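Long-range contacts in TRAP-T family transporter, DctP (Periplasmic binding) subunit (Sulfitobacter sp. NAS-14.1, PDB 4PF8), which binds beta-D-galacturonate as the periplasmic solute-binding subunit of a TRAP transporter, to whose membrane part it probably delivers the sugar acid: residues V102-V107 with P302-Y307; R146-S151 with T227-I232; N156-V161 with K293-E298; V166-N171 with A185-F190. All blocks are in the same frame, centred on the assembly; numbering follows the deposited sequence.

Contact 1 of 4, residues V102-V107 with P302-Y307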
loop_
_atom_site.group_PDB
_atom_site.type_symbol
_atom_site.label_atom_id
_atom_site.label_comp_id
_atom_site.label_asym_id
_atom_site.label_seq_id
_atom_site.Cartn_x
_atom_site.Cartn_y
_atom_site.Cartn_z
ATOM N N VAL A 102 1.270 3.768 -9.947
ATOM C CA VAL A 102 0.932 4.375 -8.654
ATOM C C VAL A 102 2.078 4.300 -7.658
ATOM O O VAL A 102 2.032 4.933 -6.603
ATOM C CB VAL A 102 -0.334 3.762 -7.998
ATOM C CG1 VAL A 102 -1.493 3.856 -8.947
ATOM C CG2 VAL A 102 -0.071 2.312 -7.542
ATOM N N SER A 103 3.118 3.551 -7.999
ATOM C CA SER A 103 4.312 3.447 -7.163
ATOM C C SER A 103 5.419 4.420 -7.563
ATOM O O SER A 103 6.533 4.363 -7.044
ATOM C CB SER A 103 4.850 2.027 -7.191
ATOM O OG SER A 103 4.000 1.195 -6.442
ATOM N N LEU A 104 5.114 5.310 -8.502
ATOM C CA LEU A 104 6.083 6.329 -8.878
ATOM C C LEU A 104 6.077 7.418 -7.816
ATOM O O LEU A 104 5.033 7.811 -7.348
ATOM C CB LEU A 104 5.717 6.895 -10.251
ATOM C CG LEU A 104 5.995 5.936 -11.414
ATOM C CD1 LEU A 104 5.325 6.433 -12.673
ATOM C CD2 LEU A 104 7.498 5.783 -11.653
ATOM N N PRO A 105 7.262 7.897 -7.419
ATOM C CA PRO A 105 7.303 8.868 -6.331
ATOM C C PRO A 105 6.640 10.183 -6.744
ATOM O O PRO A 105 6.834 10.658 -7.857
ATOM C CB PRO A 105 8.808 9.077 -6.070
ATOM C CG PRO A 105 9.528 8.395 -7.166
ATOM C CD PRO A 105 8.579 7.427 -7.848
ATOM N N PHE A 106 5.848 10.726 -5.833
ATOM C CA PHE A 106 5.168 12.003 -6.016
ATOM C C PHE A 106 4.225 12.030 -7.215
ATOM O O PHE A 106 3.910 13.101 -7.727
ATOM C CB PHE A 106 6.194 13.145 -6.116
ATOM C CG PHE A 106 7.095 13.264 -4.920
ATOM C CD1 PHE A 106 6.623 13.750 -3.716
ATOM C CD2 PHE A 106 8.422 12.871 -4.999
ATOM C CE1 PHE A 106 7.460 13.882 -2.602
ATOM C CE2 PHE A 106 9.240 12.991 -3.900
ATOM C CZ PHE A 106 8.755 13.498 -2.699
ATOM N N VAL A 107 3.748 10.868 -7.658
ATOM C CA VAL A 107 2.894 10.828 -8.842
ATOM C C VAL A 107 1.521 11.445 -8.539
ATOM O O VAL A 107 0.913 12.057 -9.418
ATOM C CB VAL A 107 2.797 9.383 -9.438
ATOM C CG1 VAL A 107 1.872 8.500 -8.629
ATOM C CG2 VAL A 107 2.357 9.428 -10.890
ATOM N N PRO A 302 15.011 10.450 -12.127
ATOM C CA PRO A 302 15.548 9.260 -12.805
ATOM C C PRO A 302 14.669 8.008 -12.701
ATOM O O PRO A 302 14.695 7.160 -13.591
ATOM C CB PRO A 302 16.900 9.042 -12.112
ATOM C CG PRO A 302 17.290 10.380 -11.603
ATOM C CD PRO A 302 15.999 11.076 -11.233
ATOM N N VAL A 303 13.877 7.912 -11.642
ATOM C CA VAL A 303 12.970 6.786 -11.467
ATOM C C VAL A 303 11.936 6.795 -12.588
ATOM O O VAL A 303 11.598 5.748 -13.119
ATOM C CB VAL A 303 12.259 6.860 -10.106
ATOM C CG1 VAL A 303 11.279 5.747 -9.972
ATOM C CG2 VAL A 303 13.288 6.823 -8.978
ATOM N N TYR A 304 11.409 7.974 -12.905
ATOM C CA TYR A 304 10.461 8.118 -14.018
ATOM C C TYR A 304 11.133 7.810 -15.344
ATOM O O TYR A 304 10.593 7.078 -16.181
ATOM C CB TYR A 304 9.913 9.545 -14.062
ATOM C CG TYR A 304 8.808 9.820 -13.049
ATOM C CD1 TYR A 304 9.108 10.121 -11.732
ATOM C CD2 TYR A 304 7.475 9.797 -13.426
ATOM C CE1 TYR A 304 8.107 10.374 -10.800
ATOM C CE2 TYR A 304 6.470 10.051 -12.505
ATOM C CZ TYR A 304 6.791 10.353 -11.200
ATOM O OH TYR A 304 5.780 10.605 -10.287
ATOM N N GLU A 305 12.319 8.372 -15.542
ATOM C CA GLU A 305 13.034 8.162 -16.794
ATOM C C GLU A 305 13.282 6.677 -17.014
ATOM O O GLU A 305 13.102 6.175 -18.114
ATOM C CB GLU A 305 14.357 8.928 -16.801
ATOM C CG GLU A 305 14.195 10.429 -16.667
ATOM C CD GLU A 305 13.653 11.081 -17.921
ATOM O OE1 GLU A 305 13.406 10.357 -18.912
ATOM O OE2 GLU A 305 13.481 12.321 -17.915
ATOM N N LYS A 306 13.676 5.981 -15.958
ATOM C CA LYS A 306 13.995 4.567 -16.049
ATOM C C LYS A 306 12.753 3.741 -16.342
ATOM O O LYS A 306 12.747 2.892 -17.218
ATOM C CB LYS A 306 14.593 4.065 -14.746
ATOM C CG LYS A 306 15.178 2.656 -14.885
ATOM C CD LYS A 306 15.443 2.025 -13.545
ATOM C CE LYS A 306 16.171 2.962 -12.619
ATOM N NZ LYS A 306 16.448 2.262 -11.355
ATOM N N TYR A 307 11.709 3.991 -15.572
ATOM C CA TYR A 307 10.479 3.239 -15.754
ATOM C C TYR A 307 9.997 3.348 -17.194
ATOM O O TYR A 307 9.662 2.342 -17.852
ATOM C CB TYR A 307 9.402 3.725 -14.775
ATOM C CG TYR A 307 8.139 2.935 -14.969
ATOM C CD1 TYR A 307 8.118 1.568 -14.719
ATOM C CD2 TYR A 307 6.999 3.535 -15.458
ATOM C CE1 TYR A 307 6.977 0.819 -14.938
ATOM C CE2 TYR A 307 5.833 2.787 -15.685
ATOM C CZ TYR A 307 5.836 1.436 -15.416
ATOM O OH TYR A 307 4.689 0.692 -15.648
#
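V303 opens the contact from helix 301-310 with its CG1 methyl, which lies 3.8 Å from P105 CD and 4.1 Å from L104 CD2; the leucine and valine side chains lie alongside, pointing opposite ways. One residue on, Y304 buries more of itself here than any other residue of the two segments. Its ring reaches over the turn with L104 on one face, L104 CG standing 4.3 Å above the ring plane toward the rim, while L104 CD1 comes within 3.8 Å of Y304 CE2. At the ring's edge and in its plane sits P105 O, the acceptor of a 2.6 Å hydrogen bond from Y304 OH. The hydroxyl approaches that carbonyl from above its plane, 40° out, and not along a lone pair. V107 CB lies 3.3 Å from Y304 OH. A helical turn later, Y307 presents CB to L104 CD2. L104 to V107 form a type II beta turn in the loop between helices 89-92 and 111-118, so the helix packs against a turn and not a strand. Helix 315-322 borders the same patch through V318 and R322. The contact is thus largely apolar, and its one crossing hydrogen bond fixes the tyrosine hydroxyl on a main-chain carbonyl within otherwise apolar packing.

Contact 2 of 4, residues R146-S151 with T227-I232. With GTR (beta-D-galactopyranuronic acid), chain D.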
loop_
_atom_site.group_PDB
_atom_site.type_symbol
_atom_site.label_atom_id
_atom_site.label_comp_id
_atom_site.label_asym_id
_atom_site.label_seq_id
_atom_site.Cartn_x
_atom_site.Cartn_y
_atom_site.Cartn_z
ATOM N N ARG A 146 3.636 7.659 2.409
ATOM C CA ARG A 146 4.766 7.009 3.047
ATOM C C ARG A 146 5.906 7.986 3.260
ATOM O O ARG A 146 6.202 8.776 2.371
ATOM C CB ARG A 146 5.235 5.836 2.195
ATOM C CG ARG A 146 4.142 4.812 1.942
ATOM C CD ARG A 146 4.565 3.748 0.922
ATOM N NE ARG A 146 5.596 2.830 1.387
ATOM C CZ ARG A 146 5.372 1.643 1.962
ATOM N NH1 ARG A 146 4.141 1.218 2.183
ATOM N NH2 ARG A 146 6.379 0.863 2.302
ATOM N N SER A 147 6.527 7.916 4.439
ATOM C CA SER A 147 7.638 8.795 4.808
ATOM C C SER A 147 8.750 7.975 5.445
ATOM O O SER A 147 8.504 6.901 6.002
ATOM C CB SER A 147 7.179 9.865 5.794
ATOM O OG SER A 147 6.283 10.762 5.158
ATOM N N PHE A 148 9.979 8.481 5.365
ATOM C CA PHE A 148 11.125 7.755 5.909
ATOM C C PHE A 148 11.180 7.751 7.418
ATOM O O PHE A 148 10.935 8.776 8.055
ATOM C CB PHE A 148 12.438 8.357 5.387
ATOM C CG PHE A 148 12.704 8.049 3.943
ATOM C CD1 PHE A 148 13.039 6.776 3.543
ATOM C CD2 PHE A 148 12.610 9.043 2.980
ATOM C CE1 PHE A 148 13.267 6.480 2.206
ATOM C CE2 PHE A 148 12.839 8.763 1.655
ATOM C CZ PHE A 148 13.169 7.482 1.260
ATOM N N TYR A 149 11.573 6.611 7.988
ATOM C CA TYR A 149 11.973 6.553 9.375
ATOM C C TYR A 149 13.276 5.807 9.487
ATOM O O TYR A 149 13.546 4.894 8.715
ATOM C CB TYR A 149 10.895 5.919 10.257
ATOM C CG TYR A 149 10.262 4.645 9.764
ATOM C CD1 TYR A 149 10.776 3.401 10.128
ATOM C CD2 TYR A 149 9.120 4.676 8.977
ATOM C CE1 TYR A 149 10.162 2.241 9.738
ATOM C CE2 TYR A 149 8.511 3.528 8.575
ATOM C CZ TYR A 149 9.018 2.319 8.946
ATOM O OH TYR A 149 8.360 1.155 8.566
ATOM N N ASN A 150 14.097 6.206 10.449
ATOM C CA ASN A 150 15.360 5.528 10.647
ATOM C C ASN A 150 15.894 5.715 12.053
ATOM O O ASN A 150 15.370 6.509 12.827
ATOM C CB ASN A 150 16.369 5.953 9.574
ATOM C CG ASN A 150 16.983 7.303 9.836
ATOM O OD1 ASN A 150 18.080 7.392 10.396
ATOM N ND2 ASN A 150 16.311 8.359 9.402
ATOM N N SER A 151 16.940 4.969 12.378
ATOM C CA SER A 151 17.536 4.998 13.721
ATOM C C SER A 151 18.800 5.827 13.807
ATOM O O SER A 151 19.438 5.846 14.854
ATOM C CB SER A 151 17.857 3.566 14.151
ATOM O OG SER A 151 18.788 2.975 13.263
ATOM N N THR A 227 8.638 13.052 4.352
ATOM C CA THR A 227 8.867 13.218 2.933
ATOM C C THR A 227 7.622 12.980 2.103
ATOM O O THR A 227 7.473 13.549 1.038
ATOM C CB THR A 227 9.969 12.276 2.481
ATOM O OG1 THR A 227 9.707 10.976 3.023
ATOM C CG2 THR A 227 11.328 12.754 3.000
ATOM N N GLN A 228 6.736 12.109 2.579
ATOM C CA GLN A 228 5.479 11.851 1.892
ATOM C C GLN A 228 5.699 11.568 0.412
ATOM O O GLN A 228 4.994 12.083 -0.454
ATOM C CB GLN A 228 4.522 13.001 2.140
ATOM C CG GLN A 228 4.260 13.160 3.637
ATOM C CD GLN A 228 3.492 14.426 4.003
ATOM O OE1 GLN A 228 3.735 15.502 3.454
ATOM N NE2 GLN A 228 2.581 14.300 4.952
ATOM N N HIS A 229 6.678 10.704 0.136
ATOM C CA HIS A 229 7.222 10.557 -1.206
ATOM C C HIS A 229 6.436 9.554 -2.050
ATOM O O HIS A 229 6.626 9.498 -3.261
ATOM C CB HIS A 229 8.678 10.120 -1.105
ATOM C CG HIS A 229 8.872 8.949 -0.202
ATOM N ND1 HIS A 229 9.310 9.075 1.094
ATOM C CD2 HIS A 229 8.641 7.629 -0.395
ATOM C CE1 HIS A 229 9.358 7.882 1.662
ATOM N NE2 HIS A 229 8.929 6.990 0.783
ATOM N N LEU A 230 5.554 8.778 -1.415
ATOM C CA LEU A 230 4.749 7.806 -2.150
ATOM C C LEU A 230 3.350 7.845 -1.549
ATOM O O LEU A 230 3.192 7.998 -0.331
ATOM C CB LEU A 230 5.280 6.374 -2.020
ATOM C CG LEU A 230 6.538 6.023 -2.823
ATOM C CD1 LEU A 230 7.156 4.769 -2.226
ATOM C CD2 LEU A 230 6.148 5.843 -4.266
ATOM N N ILE A 231 2.362 7.712 -2.416
ATOM C CA ILE A 231 0.964 7.560 -2.008
ATOM C C ILE A 231 0.487 6.352 -2.799
ATOM O O ILE A 231 0.305 6.436 -4.021
ATOM C CB ILE A 231 0.126 8.782 -2.354
ATOM C CG1 ILE A 231 0.549 9.986 -1.486
ATOM C CG2 ILE A 231 -1.359 8.496 -2.214
ATOM C CD1 ILE A 231 0.010 11.328 -1.988
ATOM N N ILE A 232 0.321 5.236 -2.106
ATOM C CA ILE A 232 0.091 3.960 -2.768
ATOM C C ILE A 232 -1.272 3.425 -2.356
ATOM O O ILE A 232 -1.462 3.042 -1.217
ATOM C CB ILE A 232 1.210 2.938 -2.481
ATOM C CG1 ILE A 232 2.561 3.525 -2.918
ATOM C CG2 ILE A 232 0.959 1.648 -3.225
ATOM C CD1 ILE A 232 3.666 2.600 -2.820
HETATM C C1 GTR D . 1.808 -0.730 4.275
HETATM C C2 GTR D . 0.792 -1.410 3.420
HETATM C C3 GTR D . 1.059 -2.902 3.495
HETATM C C4 GTR D . 2.459 -3.237 2.999
HETATM C C5 GTR D . 3.417 -2.425 3.864
HETATM C C6 GTR D . 4.853 -2.613 3.387
HETATM O O1 GTR D . 1.647 0.721 4.196
HETATM O O2 GTR D . -0.519 -1.118 3.976
HETATM O O3 GTR D . 0.129 -3.531 2.586
HETATM O O4 GTR D . 2.555 -2.820 1.626
HETATM O O5 GTR D . 3.098 -1.019 3.830
HETATM O O6A GTR D . 5.607 -1.614 3.532
HETATM O O6B GTR D . 5.227 -3.752 3.026
#
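R146 N donates to L230 O at 2.8 Å, nearly straight and in the carbonyl plane, while H229 N returns a more bent 3.0 Å bond to R146 O; the axes of strands 146-150 and 227-230 run at 122°, far from strict antiparallel alignment. Next along, S147 OG takes over from the backbone and accepts from Q228 N at 2.9 Å. The H229 ring has R146 O 3.3 Å above the centre of one face, and F148 CZ comes over the opposite face, the rings meeting obliquely with planes at 32°. T227 OG1 and H229 ND1 share a hydrogen bond. These strands are central in a four-stranded mixed sheet of the solute-binding fold, and R146 extends from its end into the ligand pocket. The arginine chain passes L230 CB and I232 CD1 with its CD, then bends at chi3 (69°). R146 NH2 gives O6A of the galacturonate carboxylate a straight 2.9 Å bond, and R146 NH1 reaches the sugar's ring oxygen O5 at 3.0 Å. From the second shell, E206 forms a salt bridge to R146 NE and also accepts from H229 NE2, which would fix how the guanidinium is turned toward the sugar.

Contact 3 of 4, residues N156-V161 with K293-E298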
loop_
_atom_site.group_PDB
_atom_site.type_symbol
_atom_site.label_atom_id
_atom_site.label_comp_id
_atom_site.label_asym_id
_atom_site.label_seq_id
_atom_site.Cartn_x
_atom_site.Cartn_y
_atom_site.Cartn_z
ATOM N N ASN A 156 16.387 15.567 6.081
ATOM C CA ASN A 156 15.849 16.846 5.611
ATOM C C ASN A 156 16.076 17.121 4.135
ATOM O O ASN A 156 15.397 17.955 3.541
ATOM C CB ASN A 156 16.399 17.999 6.449
ATOM C CG ASN A 156 15.714 18.080 7.795
ATOM O OD1 ASN A 156 14.541 18.469 7.891
ATOM N ND2 ASN A 156 16.409 17.660 8.825
ATOM N N THR A 157 17.069 16.460 3.554
ATOM C CA THR A 157 17.364 16.583 2.129
ATOM C C THR A 157 17.719 15.200 1.599
ATOM O O THR A 157 18.044 14.290 2.384
ATOM C CB THR A 157 18.584 17.489 1.861
ATOM O OG1 THR A 157 19.770 16.816 2.300
ATOM C CG2 THR A 157 18.447 18.804 2.580
ATOM N N PRO A 158 17.667 15.024 0.268
ATOM C CA PRO A 158 18.004 13.696 -0.263
ATOM C C PRO A 158 19.419 13.278 0.111
ATOM O O PRO A 158 19.668 12.082 0.275
ATOM C CB PRO A 158 17.882 13.870 -1.780
ATOM C CG PRO A 158 17.025 15.083 -1.970
ATOM C CD PRO A 158 17.178 15.946 -0.770
ATOM N N GLU A 159 20.327 14.232 0.277
ATOM C CA GLU A 159 21.710 13.895 0.585
ATOM C C GLU A 159 21.819 13.143 1.932
ATOM O O GLU A 159 22.787 12.399 2.183
ATOM C CB GLU A 159 22.559 15.161 0.578
ATOM C CG GLU A 159 22.796 15.748 -0.822
ATOM C CD GLU A 159 21.538 16.324 -1.481
ATOM O OE1 GLU A 159 21.407 16.182 -2.721
ATOM O OE2 GLU A 159 20.688 16.928 -0.784
ATOM N N ASP A 160 20.811 13.303 2.789
ATOM C CA ASP A 160 20.824 12.677 4.102
ATOM C C ASP A 160 20.614 11.158 3.987
ATOM O O ASP A 160 20.935 10.407 4.906
ATOM C CB ASP A 160 19.767 13.294 5.016
ATOM C CG ASP A 160 20.118 14.714 5.440
ATOM O OD1 ASP A 160 21.332 15.026 5.527
ATOM O OD2 ASP A 160 19.177 15.508 5.681
ATOM N N VAL A 161 20.101 10.700 2.856
ATOM C CA VAL A 161 19.902 9.272 2.647
ATOM C C VAL A 161 21.168 8.557 2.172
ATOM O O VAL A 161 21.246 7.339 2.199
ATOM C CB VAL A 161 18.741 9.052 1.640
ATOM C CG1 VAL A 161 18.475 7.564 1.388
ATOM C CG2 VAL A 161 17.487 9.701 2.161
ATOM N N LYS A 293 10.649 20.518 -0.387
ATOM C CA LYS A 293 10.105 19.313 -1.051
ATOM C C LYS A 293 10.635 19.132 -2.489
ATOM O O LYS A 293 10.799 18.001 -2.984
ATOM C CB LYS A 293 8.580 19.374 -1.072
ATOM N N SER A 294 10.923 20.257 -3.123
ATOM C CA SER A 294 11.405 20.294 -4.501
ATOM C C SER A 294 12.651 19.450 -4.696
ATOM O O SER A 294 12.810 18.832 -5.738
ATOM C CB SER A 294 11.698 21.730 -4.927
ATOM O OG SER A 294 10.516 22.504 -4.949
ATOM N N ALA A 295 13.541 19.438 -3.709
ATOM C CA ALA A 295 14.774 18.672 -3.834
ATOM C C ALA A 295 14.512 17.173 -3.901
ATOM O O ALA A 295 15.169 16.480 -4.666
ATOM C CB ALA A 295 15.752 18.996 -2.700
ATOM N N PHE A 296 13.566 16.669 -3.109
ATOM C CA PHE A 296 13.211 15.263 -3.194
ATOM C C PHE A 296 12.553 14.941 -4.517
ATOM O O PHE A 296 12.835 13.890 -5.103
ATOM C CB PHE A 296 12.299 14.843 -2.029
ATOM C CG PHE A 296 13.035 14.709 -0.732
ATOM C CD1 PHE A 296 13.685 13.542 -0.404
ATOM C CD2 PHE A 296 13.086 15.768 0.150
ATOM C CE1 PHE A 296 14.381 13.440 0.787
ATOM C CE2 PHE A 296 13.768 15.666 1.336
ATOM C CZ PHE A 296 14.412 14.512 1.656
ATOM N N GLN A 297 11.683 15.829 -4.986
ATOM C CA GLN A 297 11.016 15.610 -6.256
ATOM C C GLN A 297 12.042 15.550 -7.388
ATOM O O GLN A 297 11.978 14.663 -8.243
ATOM C CB GLN A 297 9.987 16.692 -6.513
ATOM C CG GLN A 297 8.810 16.588 -5.563
ATOM C CD GLN A 297 7.858 17.721 -5.754
ATOM O OE1 GLN A 297 8.276 18.871 -5.914
ATOM N NE2 GLN A 297 6.576 17.415 -5.766
ATOM N N GLU A 298 12.991 16.479 -7.386
ATOM C CA GLU A 298 14.017 16.506 -8.431
ATOM C C GLU A 298 14.875 15.252 -8.384
ATOM O O GLU A 298 15.275 14.729 -9.424
ATOM C CB GLU A 298 14.900 17.747 -8.288
ATOM C CG GLU A 298 14.221 19.066 -8.639
ATOM C CD GLU A 298 15.198 20.235 -8.680
ATOM O OE1 GLU A 298 16.425 19.994 -8.599
ATOM O OE2 GLU A 298 14.737 21.394 -8.797
#
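N156 meets the F296 ring with its carbonyl: N156 O lies 3.6 Å from F296 CE2, at the ring edge and near its plane, while the asparagine side chain starts out away from the helix. T157 follows with its backbone, bringing C to 3.4 Å from F296 CZ. P158 makes the main side-chain meeting. Its CD stands 3.9 Å from the F296 ring centroid and only 8° off the normal, a CH-pi contact over the face; the same CD lies 3.9 Å from A295 CB. P158 CG rests against the helix backbone at A295 O, 3.6 Å away. F296 reaches the loop with CG anti to its carbonyl carbon (chi1 -75°), and F106 and I155 also touch its side chain. The contact therefore joins the connection between strands 146-150 and 165-168 to helix 293-299, near the outer side of the fold and remote from the sugar. Further along, D160 OD2 gathers both amides of the bend, N156 N through the anti lone pair and T157 N from 48° above the carboxylate plane at 3.1 Å. This double grip ties the loop at N156-T157 to the turn at 158-161, whose backbone angles are helical and where D160 N and V161 N are bonded to the carbonyls of T157 and P158.

Contact 4 of 4, residues V166-N171 with A185-F190. With GTR (beta-D-galactopyranuronic acid), chain D.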
loop_
_atom_site.group_PDB
_atom_site.type_symbol
_atom_site.label_atom_id
_atom_site.label_comp_id
_atom_site.label_asym_id
_atom_site.label_seq_id
_atom_site.Cartn_x
_atom_site.Cartn_y
_atom_site.Cartn_z
ATOM N N VAL A 166 18.232 1.033 3.682
ATOM C CA VAL A 166 16.798 1.272 3.762
ATOM C C VAL A 166 16.058 0.055 3.208
ATOM O O VAL A 166 16.323 -0.386 2.095
ATOM C CB VAL A 166 16.399 2.521 2.940
ATOM C CG1 VAL A 166 14.901 2.806 3.100
ATOM C CG2 VAL A 166 17.204 3.761 3.374
ATOM N N ARG A 167 15.144 -0.483 4.003
ATOM C CA ARG A 167 14.283 -1.556 3.509
ATOM C C ARG A 167 13.233 -0.942 2.595
ATOM O O ARG A 167 12.710 0.132 2.875
ATOM C CB ARG A 167 13.585 -2.272 4.655
ATOM C CG ARG A 167 12.547 -3.271 4.215
ATOM C CD ARG A 167 11.159 -2.634 4.123
ATOM N NE ARG A 167 10.158 -3.612 3.703
ATOM C CZ ARG A 167 8.860 -3.347 3.583
ATOM N NH1 ARG A 167 8.372 -2.141 3.850
ATOM N NH2 ARG A 167 8.039 -4.293 3.191
ATOM N N VAL A 168 12.930 -1.651 1.510
ATOM C CA VAL A 168 11.836 -1.292 0.633
ATOM C C VAL A 168 10.927 -2.512 0.416
ATOM O O VAL A 168 11.314 -3.643 0.723
ATOM C CB VAL A 168 12.343 -0.785 -0.716
ATOM C CG1 VAL A 168 13.097 0.523 -0.515
ATOM C CG2 VAL A 168 13.215 -1.807 -1.426
HETATM N N MSE A 169 9.732 -2.250 -0.091
HETATM C CA MSE A 169 8.822 -3.305 -0.545
HETATM C C MSE A 169 9.360 -3.971 -1.801
HETATM O O MSE A 169 10.305 -3.499 -2.432
HETATM C CB MSE A 169 7.456 -2.712 -0.910
HETATM C CG MSE A 169 6.654 -2.260 0.215
HETATM SE SE MSE A 169 4.866 -1.817 -0.429
HETATM C CE MSE A 169 5.100 0.025 -0.982
ATOM N N ASN A 170 8.709 -5.066 -2.182
ATOM C CA ASN A 170 9.104 -5.822 -3.371
ATOM C C ASN A 170 8.587 -5.217 -4.676
ATOM O O ASN A 170 7.653 -5.719 -5.305
ATOM C CB ASN A 170 8.627 -7.271 -3.214
ATOM C CG ASN A 170 9.227 -7.943 -2.000
ATOM O OD1 ASN A 170 8.570 -8.110 -0.972
ATOM N ND2 ASN A 170 10.494 -8.306 -2.100
ATOM N N ASN A 171 9.207 -4.113 -5.082
ATOM C CA ASN A 171 9.006 -3.535 -6.404
ATOM C C ASN A 171 10.327 -2.868 -6.767
ATOM O O ASN A 171 10.843 -2.068 -5.998
ATOM C CB ASN A 171 7.849 -2.518 -6.379
ATOM C CG ASN A 171 7.472 -2.014 -7.749
ATOM O OD1 ASN A 171 8.323 -1.823 -8.614
ATOM N ND2 ASN A 171 6.173 -1.802 -7.966
ATOM N N ALA A 185 19.328 -0.078 -0.930
ATOM C CA ALA A 185 17.998 -0.656 -0.776
ATOM C C ALA A 185 18.021 -2.158 -0.598
ATOM O O ALA A 185 18.781 -2.853 -1.256
ATOM C CB ALA A 185 17.164 -0.326 -1.973
ATOM N N THR A 186 17.166 -2.654 0.290
ATOM C CA THR A 186 17.010 -4.085 0.461
ATOM C C THR A 186 15.513 -4.386 0.441
ATOM O O THR A 186 14.804 -3.977 1.347
ATOM C CB THR A 186 17.564 -4.555 1.816
ATOM O OG1 THR A 186 18.966 -4.288 1.875
ATOM C CG2 THR A 186 17.403 -6.065 1.957
ATOM N N PRO A 187 15.037 -5.094 -0.606
ATOM C CA PRO A 187 13.645 -5.555 -0.652
ATOM C C PRO A 187 13.468 -6.600 0.448
ATOM O O PRO A 187 14.287 -7.514 0.568
ATOM C CB PRO A 187 13.511 -6.169 -2.050
ATOM C CG PRO A 187 14.703 -5.675 -2.811
ATOM C CD PRO A 187 15.780 -5.477 -1.813
HETATM N N MSE A 188 12.439 -6.443 1.273
HETATM C CA MSE A 188 12.215 -7.358 2.390
HETATM C C MSE A 188 10.728 -7.380 2.719
HETATM O O MSE A 188 10.062 -6.341 2.747
HETATM C CB MSE A 188 12.992 -6.895 3.625
HETATM C CG MSE A 188 12.868 -7.793 4.840
HETATM SE SE MSE A 188 13.863 -7.004 6.339
HETATM C CE MSE A 188 15.248 -6.320 5.323
ATOM N N ALA A 189 10.203 -8.571 2.984
ATOM C CA ALA A 189 8.831 -8.691 3.463
ATOM C C ALA A 189 8.557 -7.847 4.703
ATOM O O ALA A 189 9.399 -7.727 5.606
ATOM C CB ALA A 189 8.509 -10.164 3.739
ATOM N N PHE A 190 7.364 -7.268 4.757
ATOM C CA PHE A 190 6.968 -6.348 5.827
ATOM C C PHE A 190 7.158 -6.940 7.225
ATOM O O PHE A 190 7.608 -6.255 8.125
ATOM C CB PHE A 190 5.506 -5.943 5.604
ATOM C CG PHE A 190 5.007 -4.806 6.453
ATOM C CD1 PHE A 190 5.668 -3.596 6.507
ATOM C CD2 PHE A 190 3.813 -4.933 7.105
ATOM C CE1 PHE A 190 5.166 -2.558 7.258
ATOM C CE2 PHE A 190 3.272 -3.871 7.830
ATOM C CZ PHE A 190 3.967 -2.685 7.904
HETATM C C1 GTR D . 1.808 -0.730 4.275
HETATM C C2 GTR D . 0.792 -1.410 3.420
HETATM C C3 GTR D . 1.059 -2.902 3.495
HETATM C C4 GTR D . 2.459 -3.237 2.999
HETATM C C5 GTR D . 3.417 -2.425 3.864
HETATM C C6 GTR D . 4.853 -2.613 3.387
HETATM O O1 GTR D . 1.647 0.721 4.196
HETATM O O2 GTR D . -0.519 -1.118 3.976
HETATM O O3 GTR D . 0.129 -3.531 2.586
HETATM O O4 GTR D . 2.555 -2.820 1.626
HETATM O O5 GTR D . 3.098 -1.019 3.830
HETATM O O6A GTR D . 5.607 -1.614 3.532
HETATM O O6B GTR D . 5.227 -3.752 3.026
#
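R167 and M188 meet where the parallel strands of a beta-alpha-beta unit, 165-168 and 184-187 joined through helix 172-179, run out into the ligand pocket. V166, R167 and V168 pair with A185, T186 and P187, and T186 N to V166 O, V168 N to T186 O and M188 N to V168 O carry the register. R167 is the key side chain: it leaves with CG anti to the backbone N (chi1 172°), bends at chi2 to an unusual -92°, and is then extended. The bend lays R167 CG 3.7 Å from the CB of M188, a selenomethionine, and turns the guanidinium edge-on to that residue's carbonyl. R167 NE and NH2 both donate to M188 O, 2.9 Å each, with the oxygen 3° out of the guanidinium plane, so the group is held flat and its rotation fixed. The outer nitrogens then form a two-pronged clasp on the galacturonate carboxylate, R167 NH1 to O6A at 2.8 Å and R167 NH2 to O6B at 2.9 Å, both nearly straight. F190 sets one ring face against the sugar, whose C5 lies 3.6 Å above the ring centre. Selenomethionine M169 brings SE to 3.3 Å from O4 of the galacturonate.

Overall arrangement
Contacts 2 and 4 are polar and hold the ligand, their arginines R146 and R167 converging on one carboxylate oxygen; M169 CE packs on R146 CZ at 3.4 Å. Contact 2 is buried and contact 4 partly buried. Contacts 1 and 3 lack the ligand and rely mainly on apolar packing of C-terminal helices, contact 1 being buried and contact 3 partly so, its centre the farthest out at about 22 Å from the chain's centre. F106 of contact 1 touches both contact 2 and contact 3: its N is probably hydrogen-bonded to H229 O, and its ring touches F296. F296 CZ also meets T227 CG2. Contacts 3 and 4 do not touch, although strands 146-150 and 165-168 and the loop between them supply segments to contacts 2, 3 and 4.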